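Local coordinates for protein family 88 glycosyl hydrolase (Bacteroides thetaiotaomicron, PDB 5NOA) that probably acts as a carbohydrate-cleaving hydrolase, releasing unsaturated uronic acid residues from rhamnogalacturonan-derived oligosaccharides, at residues A[171-176]-A[242-247]; A[146-151]-A[178-183]. All blocks are in the same frame, centred on the assembly; numbering follows the deposited sequence.

Interaction 1: A[171-176]-A[242-247]; sequences KLYNIT and DLPETD
The phenol ring of Tyr173 and the pyrrolidine of Pro244 meet obliquely, with Tyr173 CE2 3.5 Å from Pro244 CG, while the amide of Asn174 is turned almost perpendicular to the carboxylate of Asp242, their planes 83° apart. Both pairs join the C-terminal turns of helix 160-176 to the end of helix 226-242 and the loop that follows it, at the periphery of what is probably the (alpha/alpha)6 barrel of the family 88 enzymes. With CG anti to the backbone N (chi1 175°), Tyr173 sends its ring out toward the proline, and it also packs on Leu182 of helix 180-196. Pro244 opens a type I beta turn that runs to Asp247, whose OD2 caps Tyr249 N at the start of the next helix. The polar link is the amide of Asn174: ND2 donates to Asp242 O over 3.0 Å. The bond is nearly straight and lies close to the amide plane, although the donor is tilted from the plane of the carbonyl it reaches. In this way a side chain of one helix satisfies a backbone carbonyl at the end of another. The same ND2 also sits 3.6 Å from Asp242 CB. The ammonium of Lys171 forms its salt bridge with Asp126 of helix 120-130; toward Asp242 it can probably offer only a weak attraction. A bend at the last torsion of its otherwise extended chain leaves NZ 4.1 Å from Asp242 OD2, beyond salt-bridge range.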
ATOM      1  N   LYS A 171       9.566   4.579   9.407  1.00  8.26           N
ATOM      2  CA  LYS A 171      10.827   3.833   9.252  1.00  8.36           C
ATOM      3  C   LYS A 171      11.999   4.751   9.536  1.00  9.16           C
ATOM      4  O   LYS A 171      12.949   4.363  10.223  1.00 10.27           O
ATOM      5  CB  LYS A 171      10.901   3.204   7.885  1.00 10.01           C
ATOM      6  CG  LYS A 171       9.942   2.042   7.712  1.00 10.92           C
ATOM      7  CD  LYS A 171       9.945   1.545   6.267  1.00 12.80           C
ATOM      8  CE  LYS A 171       8.882   0.513   6.007  1.00 14.93           C
ATOM      9  NZ  LYS A 171       9.201  -0.795   6.620  1.00 16.16           N
ATOM     10  N   LEU A 172      11.957   5.981   9.023  1.00  8.54           N
ATOM     11  CA  LEU A 172      13.070   6.882   9.272  1.00  9.53           C
ATOM     12  C   LEU A 172      13.118   7.362  10.710  1.00  9.19           C
ATOM     13  O   LEU A 172      14.200   7.579  11.232  1.00 10.67           O
ATOM     14  CB  LEU A 172      13.099   8.047   8.272  1.00  9.41           C
ATOM     15  CG  LEU A 172      13.453   7.633   6.819  1.00 11.25           C
ATOM     16  CD1 LEU A 172      13.325   8.878   5.952  1.00 11.22           C
ATOM     17  CD2 LEU A 172      14.865   7.077   6.706  1.00 14.05           C
ATOM     18  N   TYR A 173      11.951   7.488  11.339  1.00  9.76           N
ATOM     19  CA  TYR A 173      11.965   7.755  12.785  1.00 10.31           C
ATOM     20  C   TYR A 173      12.709   6.670  13.536  1.00  9.96           C
ATOM     21  O   TYR A 173      13.545   6.935  14.396  1.00 12.02           O
ATOM     22  CB  TYR A 173      10.557   7.939  13.363  1.00 10.27           C
ATOM     23  CG  TYR A 173      10.630   8.080  14.848  1.00 10.50           C
ATOM     24  CD1 TYR A 173      11.035   9.292  15.404  1.00 11.94           C
ATOM     25  CD2 TYR A 173      10.460   6.993  15.695  1.00 11.95           C
ATOM     26  CE1 TYR A 173      11.196   9.447  16.749  1.00 13.20           C
ATOM     27  CE2 TYR A 173      10.644   7.112  17.040  1.00 13.49           C
ATOM     28  CZ  TYR A 173      10.999   8.351  17.579  1.00 13.30           C
ATOM     29  OH  TYR A 173      11.158   8.466  18.916  1.00 19.53           O
ATOM     30  N   ASN A 174      12.387   5.424  13.245  1.00 10.19           N
ATOM     31  CA  ASN A 174      12.982   4.347  14.045  1.00 11.72           C
ATOM     32  C   ASN A 174      14.482   4.255  13.872  1.00 11.42           C
ATOM     33  O   ASN A 174      15.166   3.805  14.781  1.00 14.92           O
ATOM     34  CB  ASN A 174      12.260   3.010  13.779  1.00 12.09           C
ATOM     35  CG  ASN A 174      10.902   2.920  14.475  1.00 13.70           C
ATOM     36  OD1 ASN A 174      10.680   3.512  15.510  1.00 17.39           O
ATOM     37  ND2 ASN A 174       9.994   2.138  13.903  1.00 17.31           N
ATOM     38  N   ILE A 175      14.993   4.688  12.718  1.00 10.96           N
ATOM     39  CA  ILE A 175      16.427   4.760  12.501  1.00 11.17           C
ATOM     40  C   ILE A 175      17.059   5.974  13.162  1.00 12.01           C
ATOM     41  O   ILE A 175      18.054   5.832  13.856  1.00 13.97           O
ATOM     42  CB  ILE A 175      16.747   4.745  10.998  1.00 11.69           C
ATOM     43  CG1 ILE A 175      16.359   3.389  10.397  1.00 11.18           C
ATOM     44  CG2 ILE A 175      18.218   5.060  10.754  1.00 13.47           C
ATOM     45  CD1 ILE A 175      16.209   3.401   8.900  1.00 12.36           C
ATOM     46  N   THR A 176      16.514   7.157  12.905  1.00 11.09           N
ATOM     47  CA  THR A 176      17.135   8.420  13.305  1.00 12.26           C
ATOM     48  C   THR A 176      16.768   8.846  14.728  1.00 12.17           C
ATOM     49  O   THR A 176      17.489   9.629  15.348  1.00 13.73           O
ATOM     50  CB  THR A 176      16.731   9.586  12.362  1.00 12.78           C
ATOM     51  OG1 THR A 176      15.328   9.841  12.488  1.00 12.42           O
ATOM     52  CG2 THR A 176      17.105   9.283  10.894  1.00 13.62           C
ATOM     53  N   ASP A 242       4.938   0.249  13.152  1.00  9.78           N
ATOM     54  CA  ASP A 242       6.236   0.786  13.534  1.00 10.65           C
ATOM     55  C   ASP A 242       6.215   2.001  14.439  1.00  9.51           C
ATOM     56  O   ASP A 242       7.243   2.329  15.011  1.00 11.28           O
ATOM     57  CB  ASP A 242       7.044   1.029  12.260  1.00 16.52           C
ATOM     58  CG  ASP A 242       7.540  -0.301  11.641  1.00 19.37           C
ATOM     59  OD1 ASP A 242       7.794  -1.321  12.380  1.00 23.16           O
ATOM     60  OD2 ASP A 242       7.657  -0.356  10.416  1.00 24.55           O
ATOM     61  N   LEU A 243       5.085   2.672  14.586  1.00  9.11           N
ATOM     62  CA  LEU A 243       5.002   3.856  15.410  1.00  9.69           C
ATOM     63  C   LEU A 243       5.258   3.505  16.879  1.00 10.45           C
ATOM     64  O   LEU A 243       4.716   2.516  17.380  1.00 11.25           O
ATOM     65  CB  LEU A 243       3.607   4.468  15.268  1.00 10.60           C
ATOM     66  CG  LEU A 243       3.391   5.851  15.854  1.00 11.09           C
ATOM     67  CD1 LEU A 243       4.143   6.917  15.080  1.00 11.39           C
ATOM     68  CD2 LEU A 243       1.928   6.213  15.905  1.00 12.14           C
ATOM     69  N   PRO A 244       6.019   4.324  17.625  1.00 10.63           N
ATOM     70  CA  PRO A 244       6.191   4.033  19.054  1.00 11.31           C
ATOM     71  C   PRO A 244       4.861   4.059  19.775  1.00 11.34           C
ATOM     72  O   PRO A 244       3.994   4.889  19.452  1.00 11.29           O
ATOM     73  CB  PRO A 244       7.078   5.163  19.567  1.00 13.62           C
ATOM     74  CG  PRO A 244       7.675   5.766  18.396  1.00 15.08           C
ATOM     75  CD  PRO A 244       6.831   5.468  17.211  1.00 11.90           C
ATOM     76  N   GLU A 245       4.714   3.164  20.746  1.00 13.33           N
ATOM     77  CA  GLU A 245       3.450   3.007  21.465  1.00 13.91           C
ATOM     78  C   GLU A 245       3.100   4.300  22.228  1.00 13.34           C
ATOM     79  O   GLU A 245       1.953   4.506  22.601  1.00 16.08           O
ATOM     80  CB  GLU A 245       3.495   1.749  22.381  1.00 17.02           C
ATOM     81  CG  GLU A 245       4.446   1.875  23.566  1.00 19.37           C
ATOM     82  CD  GLU A 245       4.622   0.605  24.403  1.00 24.23           C
ATOM     83  OE1 GLU A 245       3.585   0.037  24.814  1.00 24.78           O
ATOM     84  OE2 GLU A 245       5.786   0.203  24.673  1.00 25.39           O
ATOM     85  N   THR A 246       4.105   5.141  22.505  1.00 12.79           N
ATOM     86  CA  THR A 246       3.924   6.358  23.259  1.00 13.98           C
ATOM     87  C   THR A 246       3.665   7.602  22.418  1.00 14.80           C
ATOM     88  O   THR A 246       3.544   8.696  22.968  1.00 16.53           O
ATOM     89  CB  THR A 246       5.206   6.597  24.079  1.00 16.04           C
ATOM     90  OG1 THR A 246       6.343   6.478  23.211  1.00 16.32           O
ATOM     91  CG2 THR A 246       5.306   5.597  25.222  1.00 18.54           C
ATOM     92  N   ASP A 247       3.609   7.459  21.089  1.00 11.84           N
ATOM     93  CA  ASP A 247       3.494   8.635  20.260  1.00 12.03           C
ATOM     94  C   ASP A 247       2.194   9.384  20.571  1.00 11.43           C
ATOM     95  O   ASP A 247       1.140   8.765  20.684  1.00 12.36           O
ATOM     96  CB  ASP A 247       3.523   8.289  18.768  1.00 11.72           C
ATOM     97  CG  ASP A 247       3.483   9.548  17.926  1.00 13.56           C
ATOM     98  OD1 ASP A 247       4.507  10.222  17.913  1.00 15.85           O
ATOM     99  OD2 ASP A 247       2.435   9.917  17.395  1.00 14.34           O
TER

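Interaction 2: A[146-151]-A[178-183]; sequences YQMSTP and NPLYLE
Just before Met148, which carries the contact with Leu180 and Tyr181, two carbonyl oxygens at the end of helix 135-149 are each gripped by two donors. Tyr146 O takes the backbone N of Ser149 and, in its carbonyl plane on a lone pair, Ser149 OG at 2.7 Å. Gln147 O likewise accepts from Thr150 N and from Thr150 OG1, the latter also at 2.7 Å, so hydroxyls help close the final turn. From this turn Met148 reaches across and, through a bend at its last torsion (chi3 -65°), lays CE over one face of the Tyr181 ring, 3.6 Å from the centroid and close to the ring normal. This is a CH-pi contact, and with SD obliquely placed 4.3 Å from the same centroid it makes a Met-aromatic pair. Nearer the backbone, Met148 CB packs against Leu180 CD2 at 3.7 Å. Asn178 OD1 caps Leu180 N over 3.0 Å, the donor standing well above the plane of the asparagine amide. The ring of Tyr181 is tethered at its far end by a hydrogen bond between Tyr181 OH and Glu145 OE2. Putting an alanine here would probably leave the Met148 methyl without the aromatic face beneath it and Glu145 without its hydroxyl mate. The methionine-tyrosine pair thus joins helix 135-149 to helix 180-196, with Met169 and Leu172 of the intervening helix 160-176 packing against Met148 and Tyr181 respectively.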
ATOM      1  N   TYR A 146      14.688  17.890   4.085  1.00  8.73           N
ATOM      2  CA  TYR A 146      14.400  19.130   3.387  1.00  7.78           C
ATOM      3  C   TYR A 146      12.886  19.368   3.331  1.00  8.50           C
ATOM      4  O   TYR A 146      12.386  20.447   3.655  1.00  9.35           O
ATOM      5  CB  TYR A 146      14.971  19.127   1.966  1.00  9.31           C
ATOM      6  CG  TYR A 146      14.527  20.366   1.219  1.00 10.33           C
ATOM      7  CD1 TYR A 146      15.090  21.612   1.512  1.00 12.15           C
ATOM      8  CD2 TYR A 146      13.513  20.312   0.270  1.00 10.63           C
ATOM      9  CE1 TYR A 146      14.629  22.754   0.881  1.00 13.82           C
ATOM     10  CE2 TYR A 146      13.080  21.446  -0.381  1.00 11.86           C
ATOM     11  CZ  TYR A 146      13.627  22.666  -0.079  1.00 13.00           C
ATOM     12  OH  TYR A 146      13.192  23.801  -0.719  1.00 15.65           O
ATOM     13  N   GLN A 147      12.126  18.360   2.933  1.00  8.53           N
ATOM     14  CA  GLN A 147      10.678  18.504   2.874  1.00  8.09           C
ATOM     15  C   GLN A 147      10.107  18.991   4.196  1.00  8.36           C
ATOM     16  O   GLN A 147       9.296  19.914   4.238  1.00  8.46           O
ATOM     17  CB  GLN A 147      10.042  17.195   2.463  1.00  7.83           C
ATOM     18  CG  GLN A 147       8.549  17.242   2.264  1.00  8.03           C
ATOM     19  CD  GLN A 147       8.037  15.977   1.638  1.00  8.31           C
ATOM     20  OE1 GLN A 147       8.664  15.428   0.738  1.00 10.21           O
ATOM     21  NE2 GLN A 147       6.871  15.540   2.087  1.00  8.65           N
ATOM     22  N   MET A 148      10.539  18.381   5.296  1.00  8.43           N
ATOM     23  CA  MET A 148      10.006  18.746   6.606  1.00  8.55           C
ATOM     24  C   MET A 148      10.386  20.171   7.033  1.00 10.00           C
ATOM     25  O   MET A 148       9.700  20.768   7.849  1.00 11.76           O
ATOM     26  CB  MET A 148      10.434  17.744   7.679  1.00 10.62           C
ATOM     27  CG  MET A 148       9.830  16.370   7.464  1.00 10.40           C
ATOM     28  SD  MET A 148      10.181  15.226   8.811  1.00 11.67           S
ATOM     29  CE  MET A 148      11.954  15.035   8.731  1.00 12.29           C
ATOM     30  N   SER A 149      11.453  20.710   6.455  1.00  9.37           N
ATOM     31  CA  SER A 149      11.880  22.076   6.733  1.00 10.35           C
ATOM     32  C   SER A 149      11.054  23.106   6.036  1.00 10.03           C
ATOM     33  O   SER A 149      11.067  24.280   6.403  1.00 11.98           O
ATOM     34  CB  SER A 149      13.356  22.281   6.350  1.00 11.68           C
ATOM     35  OG  SER A 149      13.592  22.473   4.972  1.00 11.18           O
ATOM     36  N   THR A 150      10.336  22.713   4.998  1.00 10.11           N
ATOM     37  CA  THR A 150       9.491  23.655   4.247  1.00  9.35           C
ATOM     38  C   THR A 150       8.203  23.917   5.052  1.00 10.10           C
ATOM     39  O   THR A 150       7.825  23.099   5.880  1.00 10.91           O
ATOM     40  CB  THR A 150       9.128  23.126   2.846  1.00  9.88           C
ATOM     41  OG1 THR A 150       8.228  22.023   2.944  1.00  9.79           O
ATOM     42  CG2 THR A 150      10.361  22.767   2.064  1.00 10.20           C
ATOM     43  N   PRO A 151       7.536  25.056   4.782  1.00 10.72           N
ATOM     44  CA  PRO A 151       6.286  25.315   5.510  1.00 11.12           C
ATOM     45  C   PRO A 151       5.097  24.543   4.999  1.00 10.58           C
ATOM     46  O   PRO A 151       4.083  24.492   5.685  1.00 14.15           O
ATOM     47  CB  PRO A 151       6.051  26.827   5.325  1.00 13.96           C
ATOM     48  CG  PRO A 151       6.982  27.279   4.290  1.00 15.90           C
ATOM     49  CD  PRO A 151       8.010  26.231   4.031  1.00 11.46           C
ATOM     50  N   ASN A 178      14.626  11.022  15.216  1.00 11.53           N
ATOM     51  CA  ASN A 178      14.331  12.425  15.066  1.00 10.77           C
ATOM     52  C   ASN A 178      12.805  12.621  15.165  1.00 10.83           C
ATOM     53  O   ASN A 178      12.093  12.246  14.263  1.00 10.87           O
ATOM     54  CB  ASN A 178      14.862  12.909  13.718  1.00 11.55           C
ATOM     55  CG  ASN A 178      14.561  14.351  13.442  1.00 12.61           C
ATOM     56  OD1 ASN A 178      13.800  15.026  14.162  1.00 13.82           O
ATOM     57  ND2 ASN A 178      15.196  14.863  12.375  1.00 17.45           N
ATOM     58  N   PRO A 179      12.336  13.249  16.259  1.00 12.09           N
ATOM     59  CA  PRO A 179      10.876  13.391  16.435  1.00 12.56           C
ATOM     60  C   PRO A 179      10.128  14.188  15.368  1.00 10.68           C
ATOM     61  O   PRO A 179       8.909  14.063  15.236  1.00 11.44           O
ATOM     62  CB  PRO A 179      10.755  14.069  17.809  1.00 15.71           C
ATOM     63  CG  PRO A 179      12.087  14.605  18.109  1.00 18.85           C
ATOM     64  CD  PRO A 179      13.072  13.787  17.409  1.00 14.18           C
ATOM     65  N   LEU A 180      10.832  14.997  14.593  1.00 10.20           N
ATOM     66  CA  LEU A 180      10.177  15.743  13.548  1.00 10.22           C
ATOM     67  C   LEU A 180       9.466  14.823  12.552  1.00  9.26           C
ATOM     68  O   LEU A 180       8.423  15.194  12.043  1.00  9.50           O
ATOM     69  CB  LEU A 180      11.163  16.684  12.854  1.00 10.10           C
ATOM     70  CG  LEU A 180      10.554  17.657  11.866  1.00 13.00           C
ATOM     71  CD1 LEU A 180       9.612  18.652  12.557  1.00 15.50           C
ATOM     72  CD2 LEU A 180      11.666  18.394  11.142  1.00 15.90           C
ATOM     73  N   TYR A 181      10.030  13.642  12.283  1.00  8.60           N
ATOM     74  CA  TYR A 181       9.340  12.690  11.383  1.00  8.77           C
ATOM     75  C   TYR A 181       7.924  12.379  11.840  1.00  8.20           C
ATOM     76  O   TYR A 181       7.025  12.259  11.017  1.00  8.90           O
ATOM     77  CB  TYR A 181      10.143  11.394  11.243  1.00  9.10           C
ATOM     78  CG  TYR A 181      11.341  11.488  10.334  1.00  8.97           C
ATOM     79  CD1 TYR A 181      11.174  11.496   8.965  1.00  9.07           C
ATOM     80  CD2 TYR A 181      12.646  11.563  10.832  1.00  9.46           C
ATOM     81  CE1 TYR A 181      12.266  11.588   8.114  1.00  9.74           C
ATOM     82  CE2 TYR A 181      13.723  11.660   9.983  1.00  9.89           C
ATOM     83  CZ  TYR A 181      13.522  11.664   8.625  1.00  9.50           C
ATOM     84  OH  TYR A 181      14.571  11.732   7.750  1.00 11.38           O
ATOM     85  N   LEU A 182       7.741  12.234  13.148  1.00  8.50           N
ATOM     86  CA  LEU A 182       6.423  11.887  13.662  1.00  9.22           C
ATOM     87  C   LEU A 182       5.481  13.070  13.767  1.00  9.00           C
ATOM     88  O   LEU A 182       4.269  12.928  13.616  1.00 10.69           O
ATOM     89  CB  LEU A 182       6.549  11.101  14.978  1.00 10.16           C
ATOM     90  CG  LEU A 182       7.417   9.843  14.897  1.00 11.48           C
ATOM     91  CD1 LEU A 182       7.432   9.133  16.252  1.00 12.89           C
ATOM     92  CD2 LEU A 182       6.974   8.913  13.790  1.00 12.55           C
ATOM     93  N   GLU A 183       6.043  14.250  13.978  1.00  9.34           N
ATOM     94  CA  GLU A 183       5.248  15.459  13.931  1.00  9.73           C
ATOM     95  C   GLU A 183       4.721  15.741  12.524  1.00  8.59           C
ATOM     96  O   GLU A 183       3.537  16.071  12.314  1.00  9.06           O
ATOM     97  CB  GLU A 183       6.050  16.644  14.430  1.00 12.52           C
ATOM     98  CG  GLU A 183       5.363  17.986  14.327  1.00 18.72           C
ATOM     99  CD  GLU A 183       4.016  18.061  15.012  1.00 23.12           C
ATOM    100  OE1 GLU A 183       3.853  17.496  16.151  1.00 22.92           O
ATOM    101  OE2 GLU A 183       3.125  18.723  14.381  1.00 29.91           O
TER

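Interactions 1 and 2 have centres about 14 Å apart and meet where helix 160-176 passes into helix 180-196. Thr176 OG1 bonds to Asn178 N across this turn and lies 3.5 Å from Tyr181 CE2, while Leu172 CD1 comes within 3.6 Å of Tyr181 OH. Tyr173 CD1 also approaches Asn178 O to 3.3 Å. The loop of interaction 1 reaches the second helix as well, with Asp247 OD1 3.5 Å from Leu182 CD1. The two contacts therefore form one continuous patch of packing between helices, their centres about 19 and 22 Å from the centre of the chain and on the same side of it.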